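Long-range contact in paenibacillus xanthan lyase (Paenibacillus, PDB 6F2P), which cleaves the polysaccharide xanthan, as a family 8 polysaccharide lyase, probably by beta-elimination: residues A[153-165]-A[177-190]. Sequence-based numbering, arbitrary orientation.
With CA (calcium ion), chain F.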
loop_
_atom_site.group_PDB
_atom_site.type_symbol
_atom_site.label_atom_id
_atom_site.label_comp_id
_atom_site.label_asym_id
_atom_site.label_seq_id
_atom_site.Cartn_x
_atom_site.Cartn_y
_atom_site.Cartn_z
ATOM N N TYR A 153 49.196 4.275 2.358
ATOM C CA TYR A 153 47.908 4.432 1.697
ATOM C C TYR A 153 46.775 3.956 2.617
ATOM O O TYR A 153 45.723 4.597 2.692
ATOM C CB TYR A 153 47.864 3.672 0.371
ATOM C CG TYR A 153 49.045 3.902 -0.550
ATOM C CD1 TYR A 153 49.810 5.065 -0.473
ATOM C CD2 TYR A 153 49.389 2.955 -1.513
ATOM C CE1 TYR A 153 50.895 5.271 -1.322
ATOM C CE2 TYR A 153 50.466 3.155 -2.368
ATOM C CZ TYR A 153 51.214 4.314 -2.264
ATOM O OH TYR A 153 52.285 4.518 -3.101
ATOM N N MET A 154 46.992 2.845 3.323
ATOM C CA MET A 154 45.964 2.316 4.224
ATOM C C MET A 154 45.792 3.205 5.447
ATOM O O MET A 154 44.676 3.411 5.920
ATOM C CB MET A 154 46.264 0.879 4.648
ATOM C CG MET A 154 46.126 -0.149 3.528
ATOM S SD MET A 154 44.493 -0.204 2.748
ATOM C CE MET A 154 44.814 0.607 1.180
ATOM N N ALA A 155 46.895 3.750 5.944
ATOM C CA ALA A 155 46.846 4.640 7.098
ATOM C C ALA A 155 45.979 5.853 6.804
ATOM O O ALA A 155 45.309 6.386 7.691
ATOM C CB ALA A 155 48.243 5.073 7.502
ATOM N N ALA A 156 45.989 6.281 5.549
ATOM C CA ALA A 156 45.171 7.407 5.142
ATOM C C ALA A 156 43.693 7.031 5.187
ATOM O O ALA A 156 42.865 7.791 5.689
ATOM C CB ALA A 156 45.561 7.862 3.761
ATOM N N ILE A 157 43.371 5.852 4.664
ATOM C CA ILE A 157 41.996 5.374 4.658
ATOM C C ILE A 157 41.457 5.148 6.072
ATOM O O ILE A 157 40.354 5.593 6.380
ATOM C CB ILE A 157 41.835 4.110 3.807
ATOM C CG1 ILE A 157 42.249 4.412 2.365
ATOM C CG2 ILE A 157 40.393 3.605 3.877
ATOM C CD1 ILE A 157 42.013 3.275 1.413
ATOM N N TYR A 158 42.229 4.485 6.936
ATOM C CA TYR A 158 41.840 4.350 8.346
ATOM C C TYR A 158 41.581 5.718 8.984
ATOM O O TYR A 158 40.727 5.862 9.862
ATOM C CB TYR A 158 42.931 3.666 9.166
ATOM C CG TYR A 158 43.041 2.155 9.070
ATOM C CD1 TYR A 158 43.073 1.508 7.845
ATOM C CD2 TYR A 158 43.183 1.387 10.220
ATOM C CE1 TYR A 158 43.217 0.137 7.770
ATOM C CE2 TYR A 158 43.323 0.018 10.155
ATOM C CZ TYR A 158 43.341 -0.605 8.931
ATOM O OH TYR A 158 43.485 -1.975 8.869
ATOM N N TYR A 159 42.349 6.714 8.559
ATOM C CA TYR A 159 42.218 8.059 9.102
ATOM C C TYR A 159 40.888 8.697 8.715
ATOM O O TYR A 159 40.137 9.149 9.580
ATOM C CB TYR A 159 43.390 8.928 8.655
ATOM C CG TYR A 159 43.181 10.401 8.882
ATOM C CD1 TYR A 159 43.115 10.919 10.167
ATOM C CD2 TYR A 159 43.060 11.275 7.812
ATOM C CE1 TYR A 159 42.928 12.275 10.380
ATOM C CE2 TYR A 159 42.876 12.632 8.011
ATOM C CZ TYR A 159 42.807 13.129 9.298
ATOM O OH TYR A 159 42.616 14.478 9.504
ATOM N N THR A 160 40.593 8.730 7.420
ATOM C CA THR A 160 39.345 9.324 6.955
ATOM C C THR A 160 38.123 8.435 7.204
ATOM O O THR A 160 37.024 8.944 7.409
ATOM C CB THR A 160 39.403 9.688 5.465
ATOM O OG1 THR A 160 39.503 8.494 4.681
ATOM C CG2 THR A 160 40.593 10.583 5.178
ATOM N N GLN A 161 38.310 7.117 7.196
ATOM C CA GLN A 161 37.181 6.195 7.341
ATOM C C GLN A 161 37.441 5.164 8.434
ATOM O O GLN A 161 37.817 4.020 8.148
ATOM C CB GLN A 161 36.890 5.493 6.012
ATOM C CG GLN A 161 35.634 4.638 6.003
ATOM C CD GLN A 161 34.433 5.424 6.434
ATOM O OE1 GLN A 161 33.988 5.310 7.573
ATOM N NE2 GLN A 161 33.907 6.248 5.538
ATOM N N ALA A 162 37.222 5.571 9.684
ATOM C CA ALA A 162 37.652 4.778 10.841
ATOM C C ALA A 162 36.652 3.733 11.299
ATOM O O ALA A 162 37.045 2.656 11.737
ATOM C CB ALA A 162 38.014 5.680 12.006
ATOM N N SER A 163 35.365 4.058 11.220
ATOM C CA SER A 163 34.329 3.155 11.714
ATOM C C SER A 163 33.029 3.352 10.959
ATOM O O SER A 163 32.872 4.320 10.224
ATOM C CB SER A 163 34.077 3.416 13.190
ATOM O OG SER A 163 33.512 4.705 13.363
ATOM N N VAL A 164 32.096 2.425 11.151
ATOM C CA VAL A 164 30.771 2.531 10.561
ATOM C C VAL A 164 29.840 3.246 11.526
ATOM O O VAL A 164 29.619 2.769 12.635
ATOM C CB VAL A 164 30.185 1.147 10.319
ATOM C CG1 VAL A 164 28.776 1.273 9.768
ATOM C CG2 VAL A 164 31.077 0.342 9.379
ATOM N N THR A 165 29.295 4.393 11.129
ATOM C CA THR A 165 28.374 5.115 12.010
ATOM C C THR A 165 27.131 5.633 11.290
ATOM O O THR A 165 26.154 6.043 11.923
ATOM C CB THR A 165 29.042 6.337 12.675
ATOM O OG1 THR A 165 29.144 7.407 11.722
ATOM C CG2 THR A 165 30.414 5.983 13.239
ATOM N N VAL A 177 34.419 0.173 2.246
ATOM C CA VAL A 177 35.706 0.821 2.369
ATOM C C VAL A 177 36.487 0.185 3.494
ATOM O O VAL A 177 37.672 -0.146 3.355
ATOM C CB VAL A 177 35.547 2.325 2.642
ATOM C CG1 VAL A 177 36.810 2.888 3.229
ATOM C CG2 VAL A 177 35.205 3.056 1.345
ATOM N N ILE A 178 35.800 -0.011 4.609
ATOM C CA ILE A 178 36.423 -0.602 5.784
ATOM C C ILE A 178 36.822 -2.055 5.540
ATOM O O ILE A 178 37.927 -2.468 5.881
ATOM C CB ILE A 178 35.520 -0.453 7.010
ATOM C CG1 ILE A 178 35.614 0.983 7.513
ATOM C CG2 ILE A 178 35.913 -1.427 8.092
ATOM C CD1 ILE A 178 34.621 1.326 8.571
ATOM N N ALA A 179 35.939 -2.818 4.913
ATOM C CA ALA A 179 36.228 -4.207 4.605
ATOM C C ALA A 179 37.402 -4.340 3.647
ATOM O O ALA A 179 38.282 -5.171 3.847
ATOM C CB ALA A 179 35.003 -4.872 4.021
ATOM N N ILE A 180 37.431 -3.530 2.601
ATOM C CA ILE A 180 38.472 -3.725 1.602
ATOM C C ILE A 180 39.826 -3.257 2.131
ATOM O O ILE A 180 40.840 -3.919 1.910
ATOM C CB ILE A 180 38.141 -3.074 0.253
ATOM C CG1 ILE A 180 36.799 -3.599 -0.273
ATOM C CG2 ILE A 180 39.260 -3.349 -0.764
ATOM C CD1 ILE A 180 36.618 -5.074 -0.104
ATOM N N SER A 181 39.848 -2.143 2.857
ATOM C CA SER A 181 41.102 -1.723 3.459
ATOM C C SER A 181 41.615 -2.797 4.431
ATOM O O SER A 181 42.803 -3.116 4.436
ATOM C CB SER A 181 41.005 -0.332 4.106
ATOM O OG SER A 181 39.935 -0.226 5.033
ATOM N N GLY A 182 40.712 -3.387 5.210
ATOM C CA GLY A 182 41.082 -4.467 6.107
ATOM C C GLY A 182 41.770 -5.612 5.383
ATOM O O GLY A 182 42.805 -6.099 5.825
ATOM N N ILE A 183 41.191 -6.045 4.270
ATOM C CA ILE A 183 41.762 -7.122 3.475
ATOM C C ILE A 183 43.147 -6.754 2.942
ATOM O O ILE A 183 44.095 -7.541 3.028
ATOM C CB ILE A 183 40.844 -7.447 2.299
ATOM C CG1 ILE A 183 39.550 -8.080 2.814
ATOM C CG2 ILE A 183 41.544 -8.358 1.308
ATOM C CD1 ILE A 183 38.614 -8.557 1.730
ATOM N N LEU A 184 43.255 -5.547 2.393
ATOM C CA LEU A 184 44.514 -5.065 1.855
ATOM C C LEU A 184 45.561 -4.887 2.949
ATOM O O LEU A 184 46.746 -5.151 2.726
ATOM C CB LEU A 184 44.307 -3.746 1.111
ATOM C CG LEU A 184 43.429 -3.826 -0.132
ATOM C CD1 LEU A 184 43.282 -2.450 -0.743
ATOM C CD2 LEU A 184 43.990 -4.820 -1.140
ATOM N N ASN A 185 45.120 -4.443 4.127
ATOM C CA ASN A 185 46.041 -4.185 5.228
ATOM C C ASN A 185 46.210 -5.382 6.160
ATOM O O ASN A 185 46.860 -5.283 7.204
ATOM C CB ASN A 185 45.598 -2.972 6.038
ATOM C CG ASN A 185 46.719 -2.404 6.880
ATOM O OD1 ASN A 185 47.870 -2.382 6.448
ATOM N ND2 ASN A 185 46.396 -1.972 8.097
ATOM N N LYS A 186 45.617 -6.509 5.773
ATOM C CA LYS A 186 45.704 -7.753 6.545
ATOM C C LYS A 186 45.319 -7.554 8.017
ATOM O O LYS A 186 46.051 -7.928 8.929
ATOM C CB LYS A 186 47.093 -8.388 6.381
ATOM C CG LYS A 186 47.423 -8.666 4.919
ATOM C CD LYS A 186 48.512 -9.707 4.699
ATOM C CE LYS A 186 48.615 -10.034 3.210
ATOM N NZ LYS A 186 49.497 -11.185 2.860
ATOM N N ASP A 187 44.151 -6.959 8.224
ATOM C CA ASP A 187 43.685 -6.564 9.542
ATOM C C ASP A 187 42.320 -7.227 9.796
ATOM O O ASP A 187 41.273 -6.648 9.491
ATOM C CB ASP A 187 43.560 -5.041 9.557
ATOM C CG ASP A 187 43.189 -4.484 10.920
ATOM O OD1 ASP A 187 42.793 -5.266 11.815
ATOM O OD2 ASP A 187 43.276 -3.242 11.087
ATOM N N SER A 188 42.331 -8.442 10.343
ATOM C CA SER A 188 41.093 -9.202 10.585
ATOM C C SER A 188 40.007 -8.406 11.308
ATOM O O SER A 188 38.844 -8.428 10.907
ATOM C CB SER A 188 41.379 -10.492 11.361
ATOM O OG SER A 188 42.021 -10.214 12.594
ATOM N N ALA A 189 40.390 -7.695 12.363
ATOM C CA ALA A 189 39.437 -6.884 13.112
ATOM C C ALA A 189 38.739 -5.866 12.207
ATOM O O ALA A 189 37.527 -5.647 12.308
ATOM C CB ALA A 189 40.133 -6.185 14.266
ATOM N N ARG A 190 39.515 -5.264 11.313
ATOM C CA ARG A 190 39.005 -4.243 10.411
ATOM C C ARG A 190 38.044 -4.860 9.396
ATOM O O ARG A 190 36.992 -4.283 9.107
ATOM C CB ARG A 190 40.173 -3.510 9.730
ATOM C CG ARG A 190 39.794 -2.525 8.647
ATOM C CD ARG A 190 39.775 -1.091 9.126
ATOM N NE ARG A 190 39.735 -0.175 7.987
ATOM C CZ ARG A 190 39.358 1.099 8.051
ATOM N NH1 ARG A 190 38.977 1.631 9.208
ATOM N NH2 ARG A 190 39.361 1.841 6.950
HETATM CA CA CA F . 32.769 6.405 9.113
HETATM O O HOH W 1 34.243 8.360 8.898
HETATM O O HOH W 2 31.795 7.819 7.227
HETATM O O HOH W 3 33.964 6.658 11.251
HETATM O O HOH W 4 31.719 8.085 10.310
#
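Arg190 stacked on Tyr158 is the heart of a contact between two successive, nearly antiparallel helices of the alpha-helical domain of this family 8 lyase, an alpha-hairpin whose segments 153-160 and 177-184 run at 152° with axes 10.3 Å apart. The guanidinium lies flat on the ring, planes 16° apart, a cation-pi contact with Arg190 CZ 4.0 Å from the Tyr158 ring centre; Arg190 CD adds a CH-pi contact, and Ile178 CG1 lies over the opposite face of the guanidinium. Arginine suits the place because its flat, donor-rich end works in its own plane as well: NH1 and NH2 both grip Gln161 O, the carbonyl just past the end of helix 147-160, while NE and NH2 clasp Ser181 OG. A methionine in its place would probably leave Gln161 O without these two donors and the Tyr158 face without its charged partner. Between the helices, Met154 SD rests 3.7 Å from Ser181 CB, and the beta-branched Ile157 and Val177 meet through their CG2 and CG1 methyls. Beyond the helix, Gln161 turns its amide oxygen to a calcium ion, OE1 to calcium 2.2 Å, joined by Ser163 O, four waters and Glu174, while its NE2 bonds to Gln127 O; Ile178 CD1 packs against this loop, 3.5 Å from Ser163 C. A tyrosine hydroxyl can both give and take: Tyr158 OH accepts an almost straight bond from Asn185 ND2 (3.0 Å) and donates to the anti lone pair of Asp187 OD2, 2.6 Å away in the ring plane.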